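Local structure of transketolase (Campylobacter jejuni, 3L84) at residues S43-H48 and Q226-T231; L56-L61 and G108-T113; A121-F126 and H144-L149. The protein belongs to the transketolase family of thiamine diphosphate-dependent enzymes, whose chain joins two thiamine diphosphate-binding-type domains to a C-terminal domain. All blocks are in the same frame, centred on the assembly; numbering follows the deposited sequence.

Contact 1 of 3, residues S43-H48 and Q226-T231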
ATOM      1  N   SER A  43      18.441 -28.279   7.566  1.00  9.02           N
ATOM      2  CA  SER A  43      17.736 -29.260   8.395  1.00  9.68           C
ATOM      3  C   SER A  43      18.571 -29.773   9.582  1.00 10.33           C
ATOM      4  O   SER A  43      18.005 -30.197  10.594  1.00 11.53           O
ATOM      5  CB  SER A  43      17.232 -30.449   7.569  1.00  9.48           C
ATOM      6  OG  SER A  43      18.282 -31.323   7.191  1.00  9.70           O
ATOM      7  N   TYR A  44      19.897 -29.741   9.472  1.00  9.18           N
ATOM      8  CA  TYR A  44      20.789 -30.171  10.557  1.00  9.51           C
ATOM      9  C   TYR A  44      20.971 -29.108  11.613  1.00 10.03           C
ATOM     10  O   TYR A  44      21.464 -29.404  12.692  1.00 13.68           O
ATOM     11  CB  TYR A  44      22.161 -30.561   9.984  1.00 10.61           C
ATOM     12  CG  TYR A  44      22.137 -31.845   9.203  1.00  9.94           C
ATOM     13  CD1 TYR A  44      22.494 -33.049   9.813  1.00  9.84           C
ATOM     14  CD2 TYR A  44      21.703 -31.876   7.882  1.00  9.71           C
ATOM     15  CE1 TYR A  44      22.446 -34.226   9.125  1.00 10.32           C
ATOM     16  CE2 TYR A  44      21.651 -33.073   7.179  1.00 10.00           C
ATOM     17  CZ  TYR A  44      22.033 -34.248   7.806  1.00  9.48           C
ATOM     18  OH  TYR A  44      21.997 -35.438   7.127  1.00 11.40           O
ATOM     19  N   HIS A  45      20.642 -27.860  11.280  1.00  9.32           N
ATOM     20  CA  HIS A  45      20.794 -26.749  12.214  1.00  9.95           C
ATOM     21  C   HIS A  45      19.484 -26.354  12.902  1.00 10.17           C
ATOM     22  O   HIS A  45      19.506 -25.857  14.026  1.00 11.02           O
ATOM     23  CB  HIS A  45      21.339 -25.526  11.466  1.00 10.36           C
ATOM     24  CG  HIS A  45      22.742 -25.702  10.994  1.00 11.40           C
ATOM     25  ND1 HIS A  45      23.824 -25.260  11.717  1.00 10.64           N
ATOM     26  CD2 HIS A  45      23.234 -26.293   9.887  1.00 10.00           C
ATOM     27  CE1 HIS A  45      24.932 -25.567  11.058  1.00 11.42           C
ATOM     28  NE2 HIS A  45      24.604 -26.211   9.950  1.00  9.86           N
ATOM     29  N   LEU A  46      18.367 -26.541  12.225  1.00 10.36           N
ATOM     30  CA  LEU A  46      17.076 -26.079  12.708  1.00 10.06           C
ATOM     31  C   LEU A  46      16.673 -26.855  13.944  1.00  9.82           C
ATOM     32  O   LEU A  46      16.710 -28.104  13.959  1.00 11.44           O
ATOM     33  CB  LEU A  46      16.031 -26.288  11.606  1.00 10.87           C
ATOM     34  CG  LEU A  46      14.704 -25.571  11.752  1.00 12.41           C
ATOM     35  CD1 LEU A  46      14.933 -24.071  11.531  1.00 13.64           C
ATOM     36  CD2 LEU A  46      13.671 -26.111  10.795  1.00 14.80           C
ATOM     37  N   LYS A  47      16.295 -26.119  14.987  1.00  9.17           N
ATOM     38  CA  LYS A  47      15.824 -26.702  16.226  0.50  9.28           C
ATOM     39  C   LYS A  47      14.301 -26.552  16.253  1.00  9.44           C
ATOM     40  O   LYS A  47      13.764 -25.427  16.205  1.00 10.11           O
ATOM     41  CB  LYS A  47      16.466 -25.958  17.378  0.50 10.42           C
ATOM     42  CG  LYS A  47      16.160 -26.498  18.747  0.50 11.28           C
ATOM     43  CD  LYS A  47      16.574 -25.485  19.811  0.50 13.83           C
ATOM     44  CE  LYS A  47      15.682 -24.261  19.797  0.50 14.38           C
ATOM     45  NZ  LYS A  47      15.756 -23.542  21.040  0.50 13.46           N
ATOM     46  N   HIS A  48      13.602 -27.666  16.265  1.00  9.02           N
ATOM     47  CA  HIS A  48      12.147 -27.694  16.133  1.00  8.79           C
ATOM     48  C   HIS A  48      11.606 -29.047  16.541  1.00  8.85           C
ATOM     49  O   HIS A  48      12.317 -30.052  16.486  1.00  9.17           O
ATOM     50  CB  HIS A  48      11.730 -27.328  14.692  1.00  8.62           C
ATOM     51  CG  HIS A  48      12.115 -28.301  13.611  1.00  9.84           C
ATOM     52  ND1 HIS A  48      13.405 -28.727  13.326  1.00 12.40           N
ATOM     53  CD2 HIS A  48      11.326 -28.860  12.673  1.00  8.11           C
ATOM     54  CE1 HIS A  48      13.367 -29.544  12.277  1.00  7.08           C
ATOM     55  NE2 HIS A  48      12.116 -29.622  11.852  1.00 13.89           N
ATOM     56  N   GLN A 226      28.890 -19.756  10.938  1.00  9.70           N
ATOM     57  CA  GLN A 226      29.323 -18.374  11.144  1.00 10.10           C
ATOM     58  C   GLN A 226      28.131 -17.447  11.447  1.00  9.47           C
ATOM     59  O   GLN A 226      28.196 -16.617  12.372  1.00  9.98           O
ATOM     60  CB  GLN A 226      30.050 -17.886   9.904  1.00 11.41           C
ATOM     61  CG  GLN A 226      30.628 -16.502  10.013  1.00 17.91           C
ATOM     62  CD  GLN A 226      31.673 -16.248   8.946  1.00 25.03           C
ATOM     63  OE1 GLN A 226      31.901 -17.096   8.060  1.00 31.24           O
ATOM     64  NE2 GLN A 226      32.334 -15.091   9.029  1.00 28.90           N
ATOM     65  N   ALA A 227      27.059 -17.592  10.689  1.00  8.88           N
ATOM     66  CA  ALA A 227      25.869 -16.755  10.893  1.00  9.18           C
ATOM     67  C   ALA A 227      25.304 -16.919  12.305  1.00  9.77           C
ATOM     68  O   ALA A 227      24.900 -15.934  12.909  1.00  9.41           O
ATOM     69  CB  ALA A 227      24.823 -17.092   9.866  1.00  9.40           C
ATOM     70  N   LYS A 228      25.310 -18.145  12.821  1.00  9.59           N
ATOM     71  CA  LYS A 228      24.774 -18.422  14.153  1.00 10.06           C
ATOM     72  C   LYS A 228      25.547 -17.754  15.280  1.00 10.76           C
ATOM     73  O   LYS A 228      24.990 -17.550  16.364  1.00 12.88           O
ATOM     74  CB  LYS A 228      24.649 -19.938  14.355  1.00 10.22           C
ATOM     75  CG  LYS A 228      23.537 -20.516  13.500  1.00 11.67           C
ATOM     76  CD  LYS A 228      23.567 -21.980  13.297  1.00 14.44           C
ATOM     77  CE  LYS A 228      23.360 -22.771  14.541  1.00 15.96           C
ATOM     78  NZ  LYS A 228      23.907 -24.215  14.404  1.00 14.22           N
ATOM     79  N   LYS A 229      26.797 -17.394  15.018  1.00 10.45           N
ATOM     80  CA  LYS A 229      27.669 -16.723  16.006  1.00 11.48           C
ATOM     81  C   LYS A 229      27.761 -15.230  15.792  1.00 10.83           C
ATOM     82  O   LYS A 229      28.478 -14.553  16.513  1.00 12.30           O
ATOM     83  CB  LYS A 229      29.098 -17.304  16.010  1.00 11.73           C
ATOM     84  CG  LYS A 229      29.159 -18.749  16.319  1.00 17.92           C
ATOM     85  CD  LYS A 229      30.581 -19.183  16.495  1.00 23.14           C
ATOM     86  CE  LYS A 229      31.386 -19.113  15.220  1.00 25.34           C
ATOM     87  NZ  LYS A 229      32.646 -19.905  15.376  1.00 28.00           N
ATOM     88  N   SER A 230      27.027 -14.707  14.810  1.00 10.24           N
ATOM     89  CA  SER A 230      27.128 -13.287  14.453  1.00 10.63           C
ATOM     90  C   SER A 230      26.648 -12.413  15.621  1.00 10.77           C
ATOM     91  O   SER A 230      25.732 -12.788  16.374  1.00 13.21           O
ATOM     92  CB  SER A 230      26.320 -12.992  13.182  1.00  9.52           C
ATOM     93  OG  SER A 230      26.556 -11.665  12.756  1.00 11.86           O
ATOM     94  N   THR A 231      27.258 -11.249  15.766  1.00 10.69           N
ATOM     95  CA  THR A 231      26.719 -10.242  16.700  1.00 11.22           C
ATOM     96  C   THR A 231      25.779  -9.230  15.995  1.00  9.90           C
ATOM     97  O   THR A 231      25.362  -8.273  16.603  1.00 10.50           O
ATOM     98  CB  THR A 231      27.810  -9.504  17.395  1.00 12.83           C
ATOM     99  OG1 THR A 231      28.574  -8.835  16.395  1.00 13.45           O
ATOM    100  CG2 THR A 231      28.674 -10.491  18.232  1.00 15.13           C
TER
HETATM  101  O   HOH W   1      21.623 -25.435  15.710  1.00 28.12           O
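His45 and Lys228 make this contact by themselves, each covering a similar share of the other in a small surface interface. Lys228 NZ donates a hydrogen bond of 2.9 Å to His45 ND1, arriving at the edge of the imidazole and only 8° out of the ring plane. Lysine suits the position because the gap between the two backbones is wide, with 9.4 Å from His45 CA to Lys228 CA, and its long chain can span it. That chain is not fully stretched: it turns at chi3 (65°), which brings the amine to the ring edge while Lys228 CD lies 3.6 Å from His45 ND1. A second link runs through a water, which donates to His45 O at 2.7 Å and accepts from Lys228 NZ at 2.9 Å. The amine therefore serves both the side chain and the backbone of one residue.

The other ring nitrogen, His45 NE2, is hydrogen-bonded to Asn221 OD1. Asn221 and Lys228 both belong to helix 217-228, seven residues apart, so the imidazole bridges two places about two turns apart on one helix and is held at both nitrogens. Tyr147 of strand 146-151 touches both side chains.

An imidazole that accepts at ND1 and hydrogen-bonds to the side-chain amide oxygen of Asn221 at NE2 is consistent with a neutral ring protonated at NE2. The neighbouring ammonium, probably charged, would be expected to disfavour a second proton on His45.

Contact 2 of 3, residues L56-L61 and G108-T113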
ATOM      1  N   LEU A  56       7.473 -22.927  22.213  1.00  6.98           N
ATOM      2  CA  LEU A  56       7.738 -21.480  22.187  1.00  6.90           C
ATOM      3  C   LEU A  56       9.161 -21.123  21.780  1.00  6.68           C
ATOM      4  O   LEU A  56       9.372 -20.061  21.207  1.00  7.44           O
ATOM      5  CB  LEU A  56       7.446 -20.886  23.564  1.00  7.65           C
ATOM      6  CG  LEU A  56       7.422 -19.377  23.650  1.00  7.57           C
ATOM      7  CD1 LEU A  56       6.280 -18.767  22.834  1.00 10.41           C
ATOM      8  CD2 LEU A  56       7.254 -18.982  25.117  1.00 11.47           C
ATOM      9  N   ASN A  57      10.133 -21.967  22.114  1.00  6.13           N
ATOM     10  CA  ASN A  57      11.537 -21.672  21.859  1.00  5.75           C
ATOM     11  C   ASN A  57      12.083 -22.379  20.618  1.00  6.24           C
ATOM     12  O   ASN A  57      13.291 -22.490  20.474  1.00  6.70           O
ATOM     13  CB  ASN A  57      12.419 -21.932  23.093  1.00  6.58           C
ATOM     14  CG  ASN A  57      13.792 -21.267  22.988  1.00  6.12           C
ATOM     15  OD1 ASN A  57      13.909 -20.138  22.564  1.00  6.84           O
ATOM     16  ND2 ASN A  57      14.853 -21.992  23.372  1.00  6.79           N
ATOM     17  N   ARG A  58      11.209 -22.845  19.753  1.00  6.21           N
ATOM     18  CA  ARG A  58      11.631 -23.374  18.461  1.00  5.97           C
ATOM     19  C   ARG A  58      12.288 -22.297  17.597  1.00  6.71           C
ATOM     20  O   ARG A  58      11.936 -21.118  17.672  1.00  7.06           O
ATOM     21  CB  ARG A  58      10.444 -23.948  17.698  1.00  7.15           C
ATOM     22  CG  ARG A  58       9.463 -22.922  17.211  1.00  6.46           C
ATOM     23  CD  ARG A  58       8.181 -23.550  16.741  1.00  6.36           C
ATOM     24  NE  ARG A  58       7.261 -22.577  16.146  1.00  7.51           N
ATOM     25  CZ  ARG A  58       6.373 -21.917  16.864  1.00  7.93           C
ATOM     26  NH1 ARG A  58       6.309 -22.029  18.175  1.00  7.57           N
ATOM     27  NH2 ARG A  58       5.514 -21.099  16.288  1.00  8.98           N
ATOM     28  N   ASP A  59      13.221 -22.686  16.740  1.00  5.76           N
ATOM     29  CA  ASP A  59      13.609 -21.794  15.659  1.00  6.32           C
ATOM     30  C   ASP A  59      12.394 -21.533  14.760  1.00  6.81           C
ATOM     31  O   ASP A  59      11.578 -22.427  14.539  1.00  8.48           O
ATOM     32  CB  ASP A  59      14.700 -22.399  14.798  1.00  6.95           C
ATOM     33  CG  ASP A  59      16.029 -22.516  15.489  1.00  7.89           C
ATOM     34  OD1 ASP A  59      16.302 -21.845  16.522  1.00  7.22           O
ATOM     35  OD2 ASP A  59      16.868 -23.323  15.015  1.00  8.69           O
ATOM     36  N   ARG A  60      12.289 -20.320  14.246  1.00  7.56           N
ATOM     37  CA  ARG A  60      11.193 -19.928  13.355  1.00  8.07           C
ATOM     38  C   ARG A  60      11.757 -19.892  11.923  1.00  7.99           C
ATOM     39  O   ARG A  60      12.664 -19.122  11.641  1.00  9.28           O
ATOM     40  CB  ARG A  60      10.577 -18.559  13.718  1.00  9.27           C
ATOM     41  CG  ARG A  60      10.148 -18.297  15.187  1.00 11.98           C
ATOM     42  CD  ARG A  60       9.099 -19.252  15.601  1.00 11.65           C
ATOM     43  NE  ARG A  60       8.292 -18.834  16.770  1.00  8.82           N
ATOM     44  CZ  ARG A  60       8.631 -18.992  18.054  1.00  7.33           C
ATOM     45  NH1 ARG A  60       9.819 -19.478  18.389  1.00  7.15           N
ATOM     46  NH2 ARG A  60       7.770 -18.705  19.036  1.00  7.41           N
ATOM     47  N   LEU A  61      11.188 -20.676  11.013  1.00  7.54           N
ATOM     48  CA  LEU A  61      11.560 -20.737   9.623  1.00  8.35           C
ATOM     49  C   LEU A  61      10.491 -20.031   8.815  1.00  7.27           C
ATOM     50  O   LEU A  61       9.315 -20.343   8.961  1.00  9.05           O
ATOM     51  CB  LEU A  61      11.669 -22.183   9.180  1.00  9.97           C
ATOM     52  CG  LEU A  61      11.952 -22.486   7.715  1.00 10.44           C
ATOM     53  CD1 LEU A  61      13.273 -21.892   7.326  1.00 11.03           C
ATOM     54  CD2 LEU A  61      11.875 -24.018   7.476  1.00 13.49           C
ATOM     55  N   GLY A 108       2.852 -26.373  11.068  1.00 10.98           N
ATOM     56  CA  GLY A 108       4.228 -26.197  10.715  1.00 11.19           C
ATOM     57  C   GLY A 108       4.508 -24.928   9.937  1.00 10.06           C
ATOM     58  O   GLY A 108       5.631 -24.493   9.874  1.00 12.70           O
ATOM     59  N   VAL A 109       3.493 -24.321   9.308  1.00  8.37           N
ATOM     60  CA  VAL A 109       3.675 -23.082   8.573  1.00  7.81           C
ATOM     61  C   VAL A 109       3.649 -21.925   9.576  1.00  7.21           C
ATOM     62  O   VAL A 109       2.658 -21.701  10.281  1.00  7.71           O
ATOM     63  CB  VAL A 109       2.588 -22.900   7.523  1.00  6.22           C
ATOM     64  CG1 VAL A 109       2.648 -21.489   6.953  1.00  8.22           C
ATOM     65  CG2 VAL A 109       2.724 -23.954   6.407  1.00  6.96           C
ATOM     66  N   GLU A 110       4.725 -21.164   9.652  1.00  6.99           N
ATOM     67  CA  GLU A 110       4.831 -20.151  10.683  1.00  7.62           C
ATOM     68  C   GLU A 110       3.933 -18.955  10.447  1.00  7.26           C
ATOM     69  O   GLU A 110       3.416 -18.359  11.395  1.00  8.11           O
ATOM     70  CB  GLU A 110       6.287 -19.687  10.836  1.00  8.40           C
ATOM     71  CG  GLU A 110       7.221 -20.758  11.448  1.00  9.84           C
ATOM     72  CD  GLU A 110       6.949 -21.085  12.897  1.00 11.94           C
ATOM     73  OE1 GLU A 110       6.207 -20.324  13.559  1.00 12.75           O
ATOM     74  OE2 GLU A 110       7.509 -22.105  13.351  1.00 10.49           O
ATOM     75  N   ILE A 111       3.810 -18.572   9.200  1.00  6.77           N
ATOM     76  CA  ILE A 111       3.080 -17.361   8.827  1.00  7.47           C
ATOM     77  C   ILE A 111       2.721 -17.495   7.373  1.00  7.35           C
ATOM     78  O   ILE A 111       3.437 -18.146   6.617  1.00  7.26           O
ATOM     79  CB  ILE A 111       3.922 -16.102   9.168  1.00  8.18           C
ATOM     80  CG1 ILE A 111       3.101 -14.806   9.052  1.00  9.50           C
ATOM     81  CG2 ILE A 111       5.146 -15.991   8.280  1.00  9.57           C
ATOM     82  CD1 ILE A 111       3.605 -13.698   9.967  1.00 10.62           C
ATOM     83  N   ALA A 112       1.573 -16.975   6.971  1.00  6.33           N
ATOM     84  CA  ALA A 112       1.180 -17.001   5.589  1.00  6.28           C
ATOM     85  C   ALA A 112       2.047 -16.090   4.786  1.00  8.11           C
ATOM     86  O   ALA A 112       2.283 -14.955   5.205  1.00  9.97           O
ATOM     87  CB  ALA A 112      -0.322 -16.591   5.433  1.00  7.00           C
ATOM     88  N   THR A 113       2.554 -16.563   3.659  1.00  7.53           N
ATOM     89  CA  THR A 113       3.379 -15.729   2.781  1.00  8.78           C
ATOM     90  C   THR A 113       2.956 -15.933   1.351  1.00  9.79           C
ATOM     91  O   THR A 113       2.275 -16.862   1.006  1.00 13.00           O
ATOM     92  CB  THR A 113       4.899 -16.021   2.922  1.00  9.44           C
ATOM     93  OG1 THR A 113       5.155 -17.362   2.534  1.00  9.36           O
ATOM     94  CG2 THR A 113       5.406 -15.747   4.375  1.00  9.58           C
TER
HETATM   95  O   HOH W   2       9.585 -22.933  12.033  1.00 17.31           O
HETATM   96  O   HOH W   3       5.656 -18.080  15.944  1.00 12.15           O
HETATM   97  O   HOH W   4       7.155 -21.805   8.102  1.00 10.52           O
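Glu110 reaches from the 108-113 loop to Arg58, brushing Leu61 on the way. Its CB stands 3.6 Å from Leu61 O and its CG closer, at 3.3 Å from that same carbonyl oxygen; a water also joins Leu61 O to Glu110 N. About the CB-CG bond the chain folds (chi2 -68°), turning the carboxylate toward the arginine. There OE2 accepts from Arg58 NE at 2.8 Å in an almost straight bond (176°), and OE1 accepts from Arg58 NH2 at 2.9 Å. Both oxygens use syn lone pairs, and the two flat groups lie 17° from coplanar, a side-on bidentate salt bridge that fixes the carboxylate's rotation. Glutamate suits the place, being long enough to pass Leu61 and offer both oxygens to arginine's NE and NH2. OE2 takes a further bond from a water that also serves Asp59 O and Leu61 N, while OE1 has Arg60 CD 3.7 Å away. Arg60 NE lies over the face of the Arg58 guanidinium. The carboxylate, close to two arginines, probably helps balance their charge. The backbone oxygen of Glu110 accepts from Arg403 NE of helix 391-404. The arrangement is a salt bridge in a largely buried contact, pinning a connecting loop beside strand 60-63, an outermost strand of this chain's parallel sheet in the thiamine diphosphate-binding fold.

Contact 3 of 3, residues A121-F126 and H144-L149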
ATOM      1  N   ALA A 121       9.880  -9.023   6.238  1.00  5.95           N
ATOM      2  CA  ALA A 121       9.447  -8.185   7.341  1.00  6.25           C
ATOM      3  C   ALA A 121       8.873  -9.043   8.467  1.00  6.00           C
ATOM      4  O   ALA A 121       9.055  -8.731   9.641  1.00  6.13           O
ATOM      5  CB  ALA A 121       8.427  -7.132   6.852  1.00  6.89           C
ATOM      6  N   ASN A 122       8.126 -10.102   8.142  1.00  5.90           N
ATOM      7  CA  ASN A 122       7.605 -11.002   9.183  1.00  5.96           C
ATOM      8  C   ASN A 122       8.769 -11.622   9.968  1.00  6.13           C
ATOM      9  O   ASN A 122       8.709 -11.728  11.200  1.00  6.81           O
ATOM     10  CB  ASN A 122       6.833 -12.158   8.585  1.00  6.08           C
ATOM     11  CG  ASN A 122       5.591 -11.745   7.808  1.00  6.64           C
ATOM     12  OD1 ASN A 122       4.878 -10.757   8.155  1.00  9.01           O
ATOM     13  ND2 ASN A 122       5.312 -12.507   6.789  1.00  5.09           N
ATOM     14  N   ALA A 123       9.824 -12.017   9.261  1.00  6.58           N
ATOM     15  CA  ALA A 123      10.937 -12.640   9.943  1.00  6.46           C
ATOM     16  C   ALA A 123      11.643 -11.658  10.880  1.00  6.39           C
ATOM     17  O   ALA A 123      12.027 -12.013  11.997  1.00  6.84           O
ATOM     18  CB  ALA A 123      11.910 -13.218   8.936  1.00  7.01           C
ATOM     19  N   VAL A 124      11.815 -10.412  10.431  1.00  6.12           N
ATOM     20  CA  VAL A 124      12.313  -9.364  11.327  1.00  6.63           C
ATOM     21  C   VAL A 124      11.403  -9.243  12.530  1.00  5.94           C
ATOM     22  O   VAL A 124      11.863  -9.101  13.670  1.00  6.76           O
ATOM     23  CB  VAL A 124      12.461  -8.035  10.581  1.00  6.00           C
ATOM     24  CG1 VAL A 124      12.678  -6.859  11.571  1.00  7.12           C
ATOM     25  CG2 VAL A 124      13.598  -8.119   9.554  1.00  8.08           C
ATOM     26  N   GLY A 125      10.078  -9.314  12.304  1.00  6.31           N
ATOM     27  CA  GLY A 125       9.166  -9.253  13.413  1.00  6.70           C
ATOM     28  C   GLY A 125       9.286 -10.424  14.399  1.00  5.76           C
ATOM     29  O   GLY A 125       9.225 -10.221  15.606  1.00  7.38           O
ATOM     30  N   PHE A 126       9.461 -11.634  13.886  1.00  6.43           N
ATOM     31  CA  PHE A 126       9.709 -12.774  14.787  1.00  6.63           C
ATOM     32  C   PHE A 126      10.979 -12.568  15.594  1.00  6.06           C
ATOM     33  O   PHE A 126      11.009 -12.961  16.742  1.00  6.85           O
ATOM     34  CB  PHE A 126       9.792 -14.087  13.995  1.00  6.69           C
ATOM     35  CG  PHE A 126       8.473 -14.654  13.548  1.00  6.31           C
ATOM     36  CD1 PHE A 126       7.450 -14.876  14.415  1.00  7.97           C
ATOM     37  CD2 PHE A 126       8.298 -15.003  12.220  1.00  8.41           C
ATOM     38  CE1 PHE A 126       6.206 -15.429  13.996  1.00  8.43           C
ATOM     39  CE2 PHE A 126       7.069 -15.534  11.786  1.00 10.19           C
ATOM     40  CZ  PHE A 126       6.038 -15.763  12.676  1.00  8.79           C
ATOM     41  N   HIS A 144      16.402 -18.794  20.544  1.00  9.11           N
ATOM     42  CA  HIS A 144      16.300 -19.478  19.258  1.00  7.72           C
ATOM     43  C   HIS A 144      16.660 -18.506  18.117  1.00  7.87           C
ATOM     44  O   HIS A 144      16.875 -17.299  18.313  1.00  9.79           O
ATOM     45  CB  HIS A 144      14.871 -19.997  19.099  1.00  8.17           C
ATOM     46  CG  HIS A 144      13.852 -18.918  19.017  1.00  7.00           C
ATOM     47  ND1 HIS A 144      13.559 -18.243  17.845  1.00  7.57           N
ATOM     48  CD2 HIS A 144      13.092 -18.336  19.978  1.00  8.15           C
ATOM     49  CE1 HIS A 144      12.617 -17.349  18.086  1.00  7.39           C
ATOM     50  NE2 HIS A 144      12.319 -17.373  19.377  1.00  8.22           N
ATOM     51  N   LYS A 145      16.759 -19.067  16.925  1.00  6.54           N
ATOM     52  CA  LYS A 145      17.015 -18.299  15.702  1.00  7.59           C
ATOM     53  C   LYS A 145      15.746 -18.082  14.908  1.00  7.07           C
ATOM     54  O   LYS A 145      14.717 -18.736  15.138  1.00  7.74           O
ATOM     55  CB  LYS A 145      18.049 -19.030  14.851  1.00  8.15           C
ATOM     56  CG  LYS A 145      19.395 -19.199  15.526  1.00  9.22           C
ATOM     57  CD  LYS A 145      20.144 -17.890  15.749  1.00 10.17           C
ATOM     58  CE  LYS A 145      21.502 -18.099  16.440  1.00 10.59           C
ATOM     59  NZ  LYS A 145      22.129 -16.791  16.709  1.00 12.84           N
ATOM     60  N   ILE A 146      15.848 -17.168  13.944  1.00  7.10           N
ATOM     61  CA  ILE A 146      14.825 -16.903  12.932  1.00  7.70           C
ATOM     62  C   ILE A 146      15.519 -16.977  11.598  1.00  7.75           C
ATOM     63  O   ILE A 146      16.478 -16.216  11.350  1.00  8.73           O
ATOM     64  CB  ILE A 146      14.166 -15.536  13.097  1.00  7.86           C
ATOM     65  CG1 ILE A 146      13.469 -15.400  14.475  1.00  8.66           C
ATOM     66  CG2 ILE A 146      13.164 -15.318  11.955  1.00  8.46           C
ATOM     67  CD1 ILE A 146      14.313 -15.146  15.698  1.00  9.75           C
ATOM     68  N   TYR A 147      15.158 -17.964  10.792  1.00  7.65           N
ATOM     69  CA  TYR A 147      15.712 -18.189   9.453  1.00  8.25           C
ATOM     70  C   TYR A 147      14.687 -17.785   8.423  1.00  8.90           C
ATOM     71  O   TYR A 147      13.534 -18.212   8.468  1.00 10.18           O
ATOM     72  CB  TYR A 147      16.048 -19.672   9.240  1.00  8.66           C
ATOM     73  CG  TYR A 147      17.140 -20.209  10.117  1.00  8.14           C
ATOM     74  CD1 TYR A 147      18.481 -19.981   9.823  1.00  8.77           C
ATOM     75  CD2 TYR A 147      16.848 -20.974  11.247  1.00  8.89           C
ATOM     76  CE1 TYR A 147      19.485 -20.524  10.612  1.00  8.38           C
ATOM     77  CE2 TYR A 147      17.843 -21.484  12.061  1.00  8.32           C
ATOM     78  CZ  TYR A 147      19.174 -21.243  11.752  1.00  7.30           C
ATOM     79  OH  TYR A 147      20.233 -21.738  12.519  1.00  9.14           O
ATOM     80  N   CYS A 148      15.085 -16.950   7.472  1.00  8.67           N
ATOM     81  CA  CYS A 148      14.188 -16.563   6.405  1.00  8.96           C
ATOM     82  C   CYS A 148      14.829 -16.831   5.073  1.00  8.49           C
ATOM     83  O   CYS A 148      15.978 -16.402   4.864  1.00  9.37           O
ATOM     84  CB  CYS A 148      13.897 -15.071   6.509  1.00  8.27           C
ATOM     85  SG  CYS A 148      12.814 -14.398   5.261  1.00 10.96           S
ATOM     86  N   LEU A 149      14.129 -17.529   4.186  1.00  8.88           N
ATOM     87  CA  LEU A 149      14.596 -17.691   2.803  0.50  9.79           C
ATOM     88  C   LEU A 149      13.883 -16.692   1.936  1.00  9.51           C
ATOM     89  O   LEU A 149      12.669 -16.584   1.987  1.00 10.37           O
ATOM     90  CB  LEU A 149      14.312 -19.097   2.272  0.50 10.32           C
ATOM     91  CG  LEU A 149      15.216 -20.251   2.688  0.50 11.82           C
ATOM     92  CD1 LEU A 149      15.380 -20.347   4.214  0.50 14.70           C
ATOM     93  CD2 LEU A 149      14.643 -21.555   2.090  0.50 14.26           C
TER
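Ala123 of the helix sits where Ile146 and Cys148 of the strand meet it, its methyl resting between the two. The Ala123 CB lies 3.6 Å from Cys148 CB and 3.9 Å from Ile146 CG2. These two strand residues, two positions apart with Tyr147 between them turned to the other face, project from the same face, so their side chains form two bumps with a shallow dip between them, and a single small methyl fits there. The snug fit shows in the backbones, with Ala123 CA only 6.2 Å from Cys148 CA; alanine suits the place because its side chain adds so little thickness.

Ile146 is the larger bump. Its branching sends two arms into the helix surface: CG2 presses against the backbone carbonyl of Ala123, 3.5 Å from its O, and CG1 lies 3.9 Å from Phe126 CB. The beta-branched residue thus straddles the hollow between Ala123 and Phe126, which are three positions apart and fall on the same side of the helix.

Helix and strand run antiparallel, at 176°, with 8.3 Å between the axes of these short pieces. Because strand 146-151 lies parallel to its neighbour 60-63 and the long connection between them ends in helix 118-137, this is the helix-on-sheet layer of a beta-alpha-beta crossover in the alpha/beta thiamine diphosphate-binding fold.

Phe126 contributes to the contact through its root. With CG anti to the carbonyl carbon (chi1 -77°), the ring swings off Ile146 and packs against Val62 of the adjoining strand and against Ala400 of helix 391-404. The Cys148 SG, anti to the backbone N (chi1 179°), still lies 4.0 Å from Ala123 CB. On the side turned away from the strand, Ala121 and Val124 meet Ala163 of helix 158-169.

Along the chain, contact 1 closes the widest loop; contacts 2 and 3 lie inside it, one after the other. All three belong to the N-terminal thiamine diphosphate-binding domain, with centres about 15 Å (1 to 2), 12 Å (1 to 3) and 9 Å (2 to 3) apart. Strands 60-63 and 146-151, neighbours in the parallel sheet, tie contacts 2 and 3 together, with Arg60 O probably hydrogen-bonded to Tyr147 N. Strand 146-151 also divides the set: Tyr147 packs against Leu46, His45 and Lys228 of contact 1, while Ile146 and Cys148 face helix 118-137. Lys47 O is probably hydrogen-bonded to Asp59 N, and Lys145 NZ reaches Lys228 O, so connections distant in sequence converge near the starts of strands 60-63 and 146-151.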